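Local coordinates for putative metal resistance protein (Proteus mirabilis, PDB 6C29) that forms the N-terminal periplasmic, tandem immunoglobulin-fold part of the membrane protein ScsB, probably a protein-disulfide reductase, and primes the trimeric disulfide isomerase ScsC, at residues G153-V158 with S170-E174; H70-P74 with Y87-F93; G41-Y45 with S112-C118; H15-T21 with L33-A39. One frame throughout, in Å; residues are numbered along the deposited sequence.

Contact 1: residues G153-V158 with S170-E174; sequences GLISAV and SLQRE
The guanidinium of Arg173 carries the methyl CD1 of Leu154 over the centre of one face, with Leu154 CD1 lying 4.0 Å from Arg173 CZ. Its nitrogens look elsewhere: NH1 and NH2 form salt bridges with Asp233 and Asp234, and NE bonds to Gln175 O, which together fix the rotation of the group. The second flat group, the amide of Gln172, is met by Ser156. With chi1 at 53°, Ser156 OG sits between its own backbone N and carbonyl carbon and donates to Gln172 OE1 at 2.9 Å, coming in well above the amide plane and so missing the lone-pair directions. Ser156 N also donates to Gln172 O (2.8 Å). Glu174 N reaches Leu154 O at 2.8 Å, while a water joins Leu154 N to Glu174 OE1. Val158 and Leu171 lie side by side, tightly packed at 3.5 Å between Val158 CG1 and Leu171 CD2. This hairpin edges the sheet of strands 155-163, 166-173, 204-213 and 191-201, consistent with the second immunoglobulin-fold domain. The chemistry implies a polar outer edge of Ser156, Gln172 and Glu174 beside an apolar side, where Leu154 and Ile155 meet Trp178 and Val231 and Leu171 meets Phe229.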
loop_
_atom_site.group_PDB
_atom_site.type_symbol
_atom_site.label_atom_id
_atom_site.label_comp_id
_atom_site.label_asym_id
_atom_site.label_seq_id
_atom_site.Cartn_x
_atom_site.Cartn_y
_atom_site.Cartn_z
ATOM N N GLY A 153 -14.839 -11.223 -1.736
ATOM C CA GLY A 153 -14.262 -12.521 -1.967
ATOM C C GLY A 153 -13.275 -12.929 -0.877
ATOM O O GLY A 153 -12.940 -12.169 0.052
ATOM N N LEU A 154 -12.800 -14.148 -1.045
ATOM C CA LEU A 154 -11.835 -14.828 -0.160
ATOM C C LEU A 154 -12.373 -15.114 1.239
ATOM O O LEU A 154 -12.259 -16.254 1.691
ATOM C CB LEU A 154 -10.508 -14.058 -0.048
ATOM C CG LEU A 154 -9.391 -14.887 0.631
ATOM C CD1 LEU A 154 -9.150 -16.192 -0.110
ATOM C CD2 LEU A 154 -8.131 -14.090 0.773
ATOM N N ILE A 155 -12.874 -14.115 1.962
ATOM C CA ILE A 155 -13.397 -14.370 3.295
ATOM C C ILE A 155 -14.898 -14.161 3.357
ATOM O O ILE A 155 -15.453 -13.306 2.657
ATOM C CB ILE A 155 -12.724 -13.496 4.351
ATOM C CG1 ILE A 155 -13.037 -12.029 4.128
ATOM C CG2 ILE A 155 -11.185 -13.777 4.378
ATOM C CD1 ILE A 155 -12.710 -11.221 5.280
ATOM N N SER A 156 -15.543 -14.956 4.199
ATOM C CA SER A 156 -16.988 -14.846 4.396
ATOM C C SER A 156 -17.398 -14.352 5.789
ATOM O O SER A 156 -18.560 -13.996 5.998
ATOM C CB SER A 156 -17.651 -16.197 4.132
ATOM O OG SER A 156 -17.053 -17.215 4.880
ATOM N N ALA A 157 -16.469 -14.334 6.737
ATOM C CA ALA A 157 -16.736 -13.811 8.074
ATOM C C ALA A 157 -15.442 -13.404 8.756
ATOM O O ALA A 157 -14.391 -14.008 8.529
ATOM C CB ALA A 157 -17.474 -14.815 8.925
ATOM N N VAL A 158 -15.554 -12.369 9.579
ATOM C CA VAL A 158 -14.466 -11.861 10.392
ATOM C C VAL A 158 -14.969 -11.558 11.789
ATOM O O VAL A 158 -16.045 -10.944 11.959
ATOM C CB VAL A 158 -13.875 -10.562 9.793
ATOM C CG1 VAL A 158 -12.760 -10.038 10.661
ATOM C CG2 VAL A 158 -13.420 -10.803 8.406
ATOM N N SER A 170 -10.415 -14.001 13.836
ATOM C CA SER A 170 -10.899 -15.267 13.335
ATOM C C SER A 170 -11.519 -14.997 11.982
ATOM O O SER A 170 -12.426 -14.175 11.878
ATOM C CB SER A 170 -11.903 -15.883 14.306
ATOM O OG SER A 170 -12.653 -16.903 13.684
ATOM N N LEU A 171 -10.983 -15.645 10.949
ATOM C CA LEU A 171 -11.356 -15.389 9.565
ATOM C C LEU A 171 -11.809 -16.672 8.911
ATOM O O LEU A 171 -11.088 -17.668 8.909
ATOM C CB LEU A 171 -10.181 -14.793 8.780
ATOM C CG LEU A 171 -9.525 -13.569 9.412
ATOM C CD1 LEU A 171 -8.322 -13.125 8.615
ATOM C CD2 LEU A 171 -10.502 -12.416 9.490
ATOM N N GLN A 172 -12.986 -16.638 8.311
ATOM C CA GLN A 172 -13.526 -17.798 7.629
ATOM C C GLN A 172 -13.339 -17.670 6.129
ATOM O O GLN A 172 -13.712 -16.653 5.541
ATOM C CB GLN A 172 -15.007 -17.974 7.933
ATOM C CG GLN A 172 -15.580 -19.195 7.240
ATOM C CD GLN A 172 -17.071 -19.368 7.495
ATOM O OE1 GLN A 172 -17.857 -18.427 7.343
ATOM N NE2 GLN A 172 -17.469 -20.584 7.847
ATOM N N ARG A 173 -12.753 -18.682 5.508
ATOM C CA ARG A 173 -12.595 -18.680 4.069
ATOM C C ARG A 173 -13.947 -18.909 3.411
ATOM O O ARG A 173 -14.719 -19.726 3.870
ATOM C CB ARG A 173 -11.600 -19.734 3.635
ATOM C CG ARG A 173 -11.158 -19.532 2.187
ATOM C CD ARG A 173 -9.988 -20.396 1.775
ATOM N NE ARG A 173 -9.821 -20.359 0.317
ATOM C CZ ARG A 173 -8.677 -20.158 -0.321
ATOM N NH1 ARG A 173 -7.561 -19.959 0.346
ATOM N NH2 ARG A 173 -8.657 -20.145 -1.647
ATOM N N GLU A 174 -14.255 -18.158 2.355
ATOM C CA GLU A 174 -15.581 -18.230 1.717
ATOM C C GLU A 174 -15.822 -19.592 1.096
ATOM O O GLU A 174 -16.873 -20.222 1.274
ATOM C CB GLU A 174 -15.706 -17.146 0.644
ATOM C CG GLU A 174 -17.105 -17.076 0.011
ATOM C CD GLU A 174 -17.219 -16.090 -1.146
ATOM O OE1 GLU A 174 -16.376 -15.177 -1.267
ATOM O OE2 GLU A 174 -18.178 -16.235 -1.936
HETATM O O HOH W 1 -13.809 -16.127 -2.747
#

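Contact 2: residues H70-P74 with Y87-F93; sequences HWPSP and YDKEVVF
Tyr87 OH donates to Pro72 O at 2.6 Å, a short bond tilted 19° from the carbonyl plane. The phenol arrives edge-on: Pro72 O and Ser73 O both lie near the plane of its ring, and its hydroxyl in turn meets the edge of the Trp71 indole, 3.6 Å from Trp71 CE3. Val91 CG2, from the same segment as the tyrosine, stands over the centre of one face of the Tyr87 ring and also over a face of Phe93, there offset toward the rim. That one methyl, set between both rings, touches Pro72 CG at 3.9 Å. Pro72 CD packs on Phe93 CD1 at 3.6 Å. Phe93 has CG anti to its carbonyl carbon (chi1 -59°), which carries CE1 to within 3.7 Å of Trp71 CE3; the two rings meet obliquely, their planes at 76°. Trp69 adds a further ring to both. In the DsbD-like N-terminal domain the contact packs the loop between strands 68-69 and 75-77 against strands 84-88 and 90-97. A largely apolar, partly buried cluster that includes one phenol-to-carbonyl bond implies that side chains carry the contact between these segments, while backbone bonds to Pro94 and Lys147 also hold the loop.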
loop_
_atom_site.group_PDB
_atom_site.type_symbol
_atom_site.label_atom_id
_atom_site.label_comp_id
_atom_site.label_asym_id
_atom_site.label_seq_id
_atom_site.Cartn_x
_atom_site.Cartn_y
_atom_site.Cartn_z
ATOM N N HIS A 70 -4.107 3.885 -5.094
ATOM C CA HIS A 70 -4.400 2.465 -4.975
ATOM C C HIS A 70 -3.110 1.772 -4.587
ATOM O O HIS A 70 -2.058 1.956 -5.202
ATOM C CB HIS A 70 -4.928 1.880 -6.284
ATOM C CG HIS A 70 -6.182 2.512 -6.780
ATOM N ND1 HIS A 70 -7.432 2.120 -6.355
ATOM C CD2 HIS A 70 -6.385 3.479 -7.704
ATOM C CE1 HIS A 70 -8.350 2.837 -6.984
ATOM N NE2 HIS A 70 -7.740 3.671 -7.802
ATOM N N TRP A 71 -3.176 0.965 -3.539
ATOM C CA TRP A 71 -1.992 0.304 -3.038
ATOM C C TRP A 71 -1.949 -1.145 -3.482
ATOM O O TRP A 71 -2.809 -1.934 -3.088
ATOM C CB TRP A 71 -1.944 0.363 -1.517
ATOM C CG TRP A 71 -1.779 1.742 -0.970
ATOM C CD1 TRP A 71 -2.763 2.598 -0.609
ATOM C CD2 TRP A 71 -0.536 2.421 -0.727
ATOM N NE1 TRP A 71 -2.221 3.786 -0.152
ATOM C CE2 TRP A 71 -0.854 3.700 -0.225
ATOM C CE3 TRP A 71 0.807 2.084 -0.908
ATOM C CZ2 TRP A 71 0.145 4.629 0.111
ATOM C CZ3 TRP A 71 1.783 2.999 -0.555
ATOM C CH2 TRP A 71 1.449 4.259 -0.080
ATOM N N PRO A 72 -0.964 -1.532 -4.275
ATOM C CA PRO A 72 -0.814 -2.936 -4.611
ATOM C C PRO A 72 -0.639 -3.768 -3.368
ATOM O O PRO A 72 -0.140 -3.279 -2.329
ATOM C CB PRO A 72 0.424 -2.959 -5.507
ATOM C CG PRO A 72 0.435 -1.559 -6.111
ATOM C CD PRO A 72 0.018 -0.688 -4.990
ATOM N N SER A 73 -1.059 -5.018 -3.456
ATOM C CA SER A 73 -0.982 -5.904 -2.324
ATOM C C SER A 73 0.468 -5.948 -1.827
ATOM O O SER A 73 1.372 -6.179 -2.644
ATOM C CB SER A 73 -1.497 -7.295 -2.726
ATOM O OG SER A 73 -1.779 -8.050 -1.585
ATOM N N PRO A 74 0.717 -5.744 -0.516
ATOM C CA PRO A 74 2.109 -5.625 -0.046
ATOM C C PRO A 74 2.754 -6.946 0.309
ATOM O O PRO A 74 2.132 -8.016 0.272
ATOM C CB PRO A 74 1.966 -4.759 1.214
ATOM C CG PRO A 74 0.639 -5.240 1.781
ATOM C CD PRO A 74 -0.242 -5.453 0.572
ATOM N N TYR A 87 7.327 -3.206 -0.519
ATOM C CA TYR A 87 7.538 -3.747 -1.828
ATOM C C TYR A 87 9.010 -3.860 -2.137
ATOM O O TYR A 87 9.789 -2.942 -1.849
ATOM C CB TYR A 87 6.910 -2.857 -2.879
ATOM C CG TYR A 87 5.468 -2.453 -2.592
ATOM C CD1 TYR A 87 4.422 -3.303 -2.905
ATOM C CD2 TYR A 87 5.173 -1.234 -2.009
ATOM C CE1 TYR A 87 3.098 -2.932 -2.661
ATOM C CE2 TYR A 87 3.852 -0.839 -1.754
ATOM C CZ TYR A 87 2.823 -1.684 -2.099
ATOM O OH TYR A 87 1.515 -1.317 -1.871
ATOM N N ASP A 88 9.407 -4.957 -2.754
ATOM C CA ASP A 88 10.766 -5.026 -3.276
ATOM C C ASP A 88 10.758 -5.199 -4.778
ATOM O O ASP A 88 9.710 -5.474 -5.385
ATOM C CB ASP A 88 11.575 -6.141 -2.580
ATOM C CG ASP A 88 11.045 -7.512 -2.835
ATOM O OD1 ASP A 88 9.935 -7.645 -3.373
ATOM O OD2 ASP A 88 11.763 -8.492 -2.463
ATOM N N LYS A 89 11.921 -4.914 -5.361
ATOM C CA LYS A 89 12.200 -5.050 -6.808
ATOM C C LYS A 89 11.542 -3.937 -7.626
ATOM O O LYS A 89 12.227 -3.185 -8.295
ATOM C CB LYS A 89 11.758 -6.417 -7.355
ATOM C CG LYS A 89 12.072 -7.660 -6.506
ATOM C CD LYS A 89 13.536 -7.880 -6.248
ATOM C CE LYS A 89 13.735 -9.181 -5.444
ATOM N NZ LYS A 89 15.119 -9.314 -4.912
ATOM N N GLU A 90 10.220 -3.877 -7.611
ATOM C CA GLU A 90 9.482 -2.911 -8.381
ATOM C C GLU A 90 8.039 -2.889 -7.956
ATOM O O GLU A 90 7.526 -3.897 -7.471
ATOM C CB GLU A 90 9.582 -3.198 -9.872
ATOM C CG GLU A 90 9.167 -4.564 -10.252
ATOM C CD GLU A 90 9.356 -4.749 -11.738
ATOM O OE1 GLU A 90 8.411 -4.358 -12.464
ATOM O OE2 GLU A 90 10.465 -5.200 -12.155
ATOM N N VAL A 91 7.419 -1.730 -8.068
ATOM C CA VAL A 91 6.019 -1.590 -7.758
ATOM C C VAL A 91 5.433 -0.494 -8.649
ATOM O O VAL A 91 6.129 0.457 -9.006
ATOM C CB VAL A 91 5.815 -1.273 -6.262
ATOM C CG1 VAL A 91 6.545 0.009 -5.852
ATOM C CG2 VAL A 91 4.354 -1.177 -5.911
ATOM N N VAL A 92 4.162 -0.622 -9.007
ATOM C CA VAL A 92 3.451 0.384 -9.807
ATOM C C VAL A 92 2.197 0.819 -9.084
ATOM O O VAL A 92 1.338 -0.016 -8.798
ATOM C CB VAL A 92 3.051 -0.151 -11.191
ATOM C CG1 VAL A 92 2.388 0.957 -12.019
ATOM C CG2 VAL A 92 4.250 -0.655 -11.915
ATOM N N PHE A 93 2.096 2.109 -8.756
ATOM C CA PHE A 93 0.967 2.667 -8.052
ATOM C C PHE A 93 -0.017 3.306 -9.030
ATOM O O PHE A 93 0.326 4.295 -9.674
ATOM C CB PHE A 93 1.435 3.714 -7.031
ATOM C CG PHE A 93 2.376 3.179 -5.994
ATOM C CD1 PHE A 93 1.916 2.367 -4.988
ATOM C CD2 PHE A 93 3.733 3.499 -6.011
ATOM C CE1 PHE A 93 2.764 1.866 -4.031
ATOM C CE2 PHE A 93 4.585 2.996 -5.045
ATOM C CZ PHE A 93 4.099 2.182 -4.047
#

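Contact 3: residues G41-Y45 with S112-C118; sequences GWKTY and STCSNVC
Trp42 and Tyr45 reach across from 41-45 in different ways, one presenting a ring face and the other the end of its ring. Over the six-membered ring of Trp42 stands Ser115 CB, 3.6 Å from the centroid and 5° off the normal, a CH-pi contact in the serine conformer described. His15 also stacks on the indole. Tyr45, with CG anti to its carbonyl carbon (chi1 -64°), extends toward the two cysteines, and Cys118 SG is 3.7 Å from Tyr45 CE2. Both sulfurs approach the phenol ring obliquely, and Ser112 OG, hydrogen-bonded to Val54 O, sits at the ring edge. Between these two aromatic side chains the backbones form a single antiparallel hydrogen-bonded pair, Lys43 with Cys114, beside which Thr44 OG1 donates to Ser112 O at 2.6 Å, almost in line with the carbonyl bond. Lys43 NZ is tied by a water to Ser115 O. Strand 43-45 thus crosses from the sheet it shares with strand 84-88 to the end of strand 104-114, where the chain turns between the cysteines. Cys114 and Cys118 probably form the redox-active pair, as in DsbD N-terminal domains. The chemistry implies two cysteine side chains placed beside one phenol ring, with the backbone pair fixing Cys114; in the conformer described, Cys114 SG and Cys118 SG are 6.1 Å apart and not joined.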
loop_
_atom_site.group_PDB
_atom_site.type_symbol
_atom_site.label_atom_id
_atom_site.label_comp_id
_atom_site.label_asym_id
_atom_site.label_seq_id
_atom_site.Cartn_x
_atom_site.Cartn_y
_atom_site.Cartn_z
ATOM N N GLY A 41 18.205 -5.219 -2.824
ATOM C CA GLY A 41 18.358 -4.937 -1.422
ATOM C C GLY A 41 17.557 -3.744 -0.940
ATOM O O GLY A 41 17.443 -3.563 0.259
ATOM N N TRP A 42 16.972 -2.971 -1.855
ATOM C CA TRP A 42 16.195 -1.800 -1.479
ATOM C C TRP A 42 14.704 -2.062 -1.695
ATOM O O TRP A 42 14.293 -2.701 -2.672
ATOM C CB TRP A 42 16.624 -0.562 -2.291
ATOM C CG TRP A 42 17.996 -0.044 -1.940
ATOM C CD1 TRP A 42 19.175 -0.407 -2.515
ATOM C CD2 TRP A 42 18.316 0.936 -0.950
ATOM N NE1 TRP A 42 20.205 0.286 -1.943
ATOM C CE2 TRP A 42 19.709 1.118 -0.979
ATOM C CE3 TRP A 42 17.566 1.673 -0.042
ATOM C CZ2 TRP A 42 20.358 2.005 -0.133
ATOM C CZ3 TRP A 42 18.210 2.556 0.796
ATOM C CH2 TRP A 42 19.589 2.714 0.747
ATOM N N LYS A 43 13.916 -1.584 -0.748
ATOM C CA LYS A 43 12.460 -1.690 -0.748
ATOM C C LYS A 43 11.806 -0.342 -0.621
ATOM O O LYS A 43 12.455 0.629 -0.261
ATOM C CB LYS A 43 12.020 -2.600 0.401
ATOM C CG LYS A 43 12.601 -4.011 0.291
ATOM C CD LYS A 43 12.786 -4.686 1.630
ATOM C CE LYS A 43 13.574 -6.014 1.488
ATOM N NZ LYS A 43 15.052 -5.843 1.316
ATOM N N THR A 44 10.527 -0.257 -0.966
ATOM C CA THR A 44 9.742 0.882 -0.549
ATOM C C THR A 44 8.587 0.342 0.271
ATOM O O THR A 44 8.547 -0.845 0.560
ATOM C CB THR A 44 9.306 1.748 -1.717
ATOM O OG1 THR A 44 8.689 2.960 -1.236
ATOM C CG2 THR A 44 8.377 1.036 -2.683
ATOM N N TYR A 45 7.754 1.248 0.756
ATOM C CA TYR A 45 6.807 0.917 1.807
ATOM C C TYR A 45 5.363 0.970 1.378
ATOM O O TYR A 45 4.977 1.655 0.451
ATOM C CB TYR A 45 6.981 1.879 2.948
ATOM C CG TYR A 45 8.298 1.862 3.671
ATOM C CD1 TYR A 45 8.494 1.047 4.773
ATOM C CD2 TYR A 45 9.317 2.705 3.285
ATOM C CE1 TYR A 45 9.696 1.067 5.485
ATOM C CE2 TYR A 45 10.504 2.743 3.980
ATOM C CZ TYR A 45 10.681 1.920 5.088
ATOM O OH TYR A 45 11.860 1.963 5.784
ATOM N N SER A 112 10.127 6.980 -0.246
ATOM C CA SER A 112 10.875 6.322 0.793
ATOM C C SER A 112 11.448 5.010 0.295
ATOM O O SER A 112 10.741 4.207 -0.359
ATOM C CB SER A 112 9.971 6.070 1.972
ATOM O OG SER A 112 8.809 5.447 1.459
ATOM N N THR A 113 12.729 4.793 0.542
ATOM C CA THR A 113 13.358 3.530 0.196
ATOM C C THR A 113 14.104 3.078 1.423
ATOM O O THR A 113 14.565 3.903 2.232
ATOM C CB THR A 113 14.286 3.643 -1.040
ATOM O OG1 THR A 113 15.267 4.669 -0.848
ATOM C CG2 THR A 113 13.464 3.967 -2.323
ATOM N N CYS A 114 14.246 1.780 1.554
ATOM C CA CYS A 114 14.880 1.209 2.725
ATOM C C CYS A 114 15.774 0.029 2.422
ATOM O O CYS A 114 15.409 -0.854 1.661
ATOM C CB CYS A 114 13.824 0.773 3.717
ATOM S SG CYS A 114 14.532 -0.074 5.148
ATOM N N SER A 115 16.935 0.016 3.049
ATOM C CA SER A 115 17.746 -1.174 3.025
ATOM C C SER A 115 17.864 -1.593 4.500
ATOM O O SER A 115 17.162 -2.512 4.944
ATOM C CB SER A 115 19.073 -0.902 2.306
ATOM O OG SER A 115 19.806 -2.090 2.040
ATOM N N ASN A 116 18.706 -0.913 5.238
ATOM C CA ASN A 116 18.696 -0.932 6.708
ATOM C C ASN A 116 18.479 0.454 7.303
ATOM O O ASN A 116 18.405 0.614 8.522
ATOM C CB ASN A 116 20.009 -1.478 7.242
ATOM C CG ASN A 116 21.176 -0.540 6.985
ATOM O OD1 ASN A 116 21.369 -0.041 5.867
ATOM N ND2 ASN A 116 21.937 -0.250 8.039
ATOM N N VAL A 117 18.416 1.443 6.425
ATOM C CA VAL A 117 18.146 2.846 6.743
ATOM C C VAL A 117 17.018 3.213 5.822
ATOM O O VAL A 117 16.929 2.633 4.747
ATOM C CB VAL A 117 19.364 3.774 6.490
ATOM C CG1 VAL A 117 19.968 3.488 5.128
ATOM C CG2 VAL A 117 18.991 5.286 6.551
ATOM N N CYS A 118 16.155 4.131 6.241
ATOM C CA CYS A 118 15.085 4.651 5.436
ATOM C C CYS A 118 15.575 5.956 4.848
ATOM O O CYS A 118 15.914 6.879 5.572
ATOM C CB CYS A 118 13.834 4.890 6.255
ATOM S SG CYS A 118 12.458 5.621 5.346
HETATM O O HOH W 2 18.705 -4.931 2.216
HETATM O O HOH W 3 15.328 -3.828 3.128
#

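Contact 4: residues H15-T21 with L33-A39; sequences HAQVRAT and LLEVQLA
His15 opens the pairing by accepting Ala39 N at its carbonyl oxygen, 2.8 Å away and from above the carbonyl plane, while its CB meets Ala39 CB. The imidazole is occupied elsewhere, NE2 bonding to Thr113 OG1 and the ring stacking on Trp42. Ala16 follows opposite Leu38, a non-hydrogen-bonded pair. Gln17 then exchanges two backbone bonds with Gln37. Val18 lies beside Val36, both pointing the same way. Arg19 and Glu35 exchange two backbone bonds and a salt bridge. The arginine chain is fully extended, CG anti to the backbone N (chi1 174°), and runs alongside Glu35 so that Arg19 NH1 reaches Glu35 OE2 at 2.9 Å. The carboxylate uses its syn lone pair, but the bond is bent (134°), and the guanidinium and carboxylate planes stand 63° apart. Arg19 NE makes a second salt bridge, to Asp4, so the guanidinium is shared between two carboxylates; Thr21 CG2 lies over one of its faces, toward the rim. Ala20 pairs with Leu34, and Thr21 closes the ladder with two backbone bonds to Leu33, its OG1 sharing a water with Glu35 OE2. In this antiparallel beta hairpin of the DsbD-like domain, Ala16, Val18 and Ala20 share a face with Leu34, Val36 and Leu38, which turns toward strand 104-114 through Leu109, Leu111 and Thr113. On the other face, Thr21 packs against Phe137 and Leu33 against Tyr141 and Ala144 of helix 137-145, while strand 90-97 continues the sheet beyond 30-38.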
loop_
_atom_site.group_PDB
_atom_site.type_symbol
_atom_site.label_atom_id
_atom_site.label_comp_id
_atom_site.label_asym_id
_atom_site.label_seq_id
_atom_site.Cartn_x
_atom_site.Cartn_y
_atom_site.Cartn_z
ATOM N N HIS A 15 19.746 3.976 -6.307
ATOM C CA HIS A 15 19.044 2.694 -6.187
ATOM C C HIS A 15 17.557 2.730 -6.509
ATOM O O HIS A 15 16.840 1.759 -6.208
ATOM C CB HIS A 15 19.207 2.136 -4.771
ATOM C CG HIS A 15 18.652 3.032 -3.720
ATOM N ND1 HIS A 15 19.439 3.914 -3.004
ATOM C CD2 HIS A 15 17.384 3.212 -3.288
ATOM C CE1 HIS A 15 18.673 4.583 -2.165
ATOM N NE2 HIS A 15 17.420 4.177 -2.320
ATOM N N ALA A 16 17.076 3.843 -7.022
ATOM C CA ALA A 16 15.706 3.929 -7.498
ATOM C C ALA A 16 15.611 4.703 -8.783
ATOM O O ALA A 16 16.366 5.634 -9.031
ATOM C CB ALA A 16 14.803 4.557 -6.454
ATOM N N GLN A 17 14.653 4.320 -9.610
ATOM C CA GLN A 17 14.253 5.106 -10.751
ATOM C C GLN A 17 12.725 5.169 -10.706
ATOM O O GLN A 17 12.094 4.169 -10.347
ATOM C CB GLN A 17 14.654 4.461 -12.064
ATOM C CG GLN A 17 16.020 3.949 -12.286
ATOM C CD GLN A 17 16.067 3.390 -13.693
ATOM O OE1 GLN A 17 16.158 2.182 -13.887
ATOM N NE2 GLN A 17 15.906 4.257 -14.676
ATOM N N VAL A 18 12.145 6.303 -11.111
ATOM C CA VAL A 18 10.691 6.419 -11.130
ATOM C C VAL A 18 10.204 7.021 -12.422
ATOM O O VAL A 18 10.903 7.750 -13.103
ATOM C CB VAL A 18 10.132 7.260 -9.935
ATOM C CG1 VAL A 18 10.722 6.772 -8.574
ATOM C CG2 VAL A 18 10.381 8.731 -10.133
ATOM N N ARG A 19 8.986 6.659 -12.793
ATOM C CA ARG A 19 8.371 7.146 -14.017
ATOM C C ARG A 19 6.897 7.332 -13.779
ATOM O O ARG A 19 6.275 6.447 -13.217
ATOM C CB ARG A 19 8.574 6.153 -15.161
ATOM C CG ARG A 19 7.826 6.534 -16.465
ATOM C CD ARG A 19 8.170 5.545 -17.598
ATOM N NE ARG A 19 7.441 5.788 -18.851
ATOM C CZ ARG A 19 6.629 4.911 -19.453
ATOM N NH1 ARG A 19 6.368 3.719 -18.916
ATOM N NH2 ARG A 19 6.065 5.236 -20.614
ATOM N N ALA A 20 6.337 8.459 -14.221
ATOM C CA ALA A 20 4.912 8.677 -14.170
ATOM C C ALA A 20 4.356 8.923 -15.558
ATOM O O ALA A 20 4.983 9.613 -16.374
ATOM C CB ALA A 20 4.574 9.824 -13.265
ATOM N N THR A 21 3.194 8.345 -15.815
ATOM C CA THR A 21 2.456 8.536 -17.055
ATOM C C THR A 21 1.007 8.824 -16.700
ATOM O O THR A 21 0.568 8.491 -15.604
ATOM C CB THR A 21 2.524 7.318 -17.950
ATOM O OG1 THR A 21 2.090 6.160 -17.224
ATOM C CG2 THR A 21 3.948 7.129 -18.467
ATOM N N LEU A 33 -0.091 6.518 -13.521
ATOM C CA LEU A 33 0.657 5.354 -13.105
ATOM C C LEU A 33 2.004 5.797 -12.654
ATOM O O LEU A 33 2.730 6.421 -13.418
ATOM C CB LEU A 33 0.831 4.339 -14.234
ATOM C CG LEU A 33 -0.384 3.489 -14.544
ATOM C CD1 LEU A 33 -0.149 2.691 -15.804
ATOM C CD2 LEU A 33 -0.671 2.531 -13.377
ATOM N N LEU A 34 2.355 5.478 -11.429
ATOM C CA LEU A 34 3.662 5.782 -10.876
ATOM C C LEU A 34 4.460 4.494 -10.767
ATOM O O LEU A 34 4.165 3.660 -9.928
ATOM C CB LEU A 34 3.539 6.437 -9.515
ATOM C CG LEU A 34 4.848 6.701 -8.829
ATOM C CD1 LEU A 34 5.651 7.730 -9.618
ATOM C CD2 LEU A 34 4.590 7.190 -7.411
ATOM N N GLU A 35 5.467 4.310 -11.612
ATOM C CA GLU A 35 6.314 3.134 -11.598
ATOM C C GLU A 35 7.561 3.426 -10.769
ATOM O O GLU A 35 8.172 4.491 -10.913
ATOM C CB GLU A 35 6.757 2.745 -13.012
ATOM C CG GLU A 35 5.620 2.422 -13.957
ATOM C CD GLU A 35 6.108 2.321 -15.399
ATOM O OE1 GLU A 35 6.599 1.230 -15.806
ATOM O OE2 GLU A 35 6.084 3.355 -16.103
ATOM N N VAL A 36 7.926 2.482 -9.913
ATOM C CA VAL A 36 9.121 2.562 -9.106
ATOM C C VAL A 36 9.945 1.316 -9.309
ATOM O O VAL A 36 9.454 0.214 -9.087
ATOM C CB VAL A 36 8.792 2.719 -7.640
ATOM C CG1 VAL A 36 10.044 2.791 -6.826
ATOM C CG2 VAL A 36 7.942 3.964 -7.408
ATOM N N GLN A 37 11.190 1.486 -9.766
ATOM C CA GLN A 37 12.158 0.404 -9.967
ATOM C C GLN A 37 13.271 0.530 -8.947
ATOM O O GLN A 37 13.910 1.573 -8.895
ATOM C CB GLN A 37 12.763 0.466 -11.374
ATOM C CG GLN A 37 11.868 -0.026 -12.500
ATOM C CD GLN A 37 11.920 -1.537 -12.720
ATOM O OE1 GLN A 37 12.904 -2.204 -12.399
ATOM N NE2 GLN A 37 10.840 -2.078 -13.270
ATOM N N LEU A 38 13.534 -0.534 -8.191
ATOM C CA LEU A 38 14.481 -0.518 -7.093
ATOM C C LEU A 38 15.674 -1.417 -7.341
ATOM O O LEU A 38 15.520 -2.530 -7.844
ATOM C CB LEU A 38 13.777 -1.004 -5.849
ATOM C CG LEU A 38 12.557 -0.171 -5.470
ATOM C CD1 LEU A 38 11.679 -0.972 -4.517
ATOM C CD2 LEU A 38 12.987 1.091 -4.781
ATOM N N ALA A 39 16.854 -0.967 -6.951
ATOM C CA ALA A 39 18.018 -1.854 -6.967
ATOM C C ALA A 39 17.952 -2.962 -5.923
ATOM O O ALA A 39 17.230 -2.844 -4.930
ATOM C CB ALA A 39 19.255 -1.061 -6.754
HETATM O O HOH W 4 4.313 5.202 -15.653
#

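From the N terminus, contact 4 comes first, closing the short loop between strands 16-24 and 30-38. Contact 3 then closes a long loop from 41-45 to 112-118, and contact 2 is nested inside it. Contact 1 follows in series, a second hairpin further along the chain. The first three touch one another: strand 90-97 binds contact 2 to contact 4, Thr44 to Tyr87 links contacts 2 and 3, and His15 to Thr113 joins contact 4 to contact 3. Together they tie the sheets of the N-terminal DsbD-like domain. Contact 1 lies apart, its centre about 24 Å from that of contact 2, in the sheet of strands 155-163, 166-173, 204-213 and 191-201.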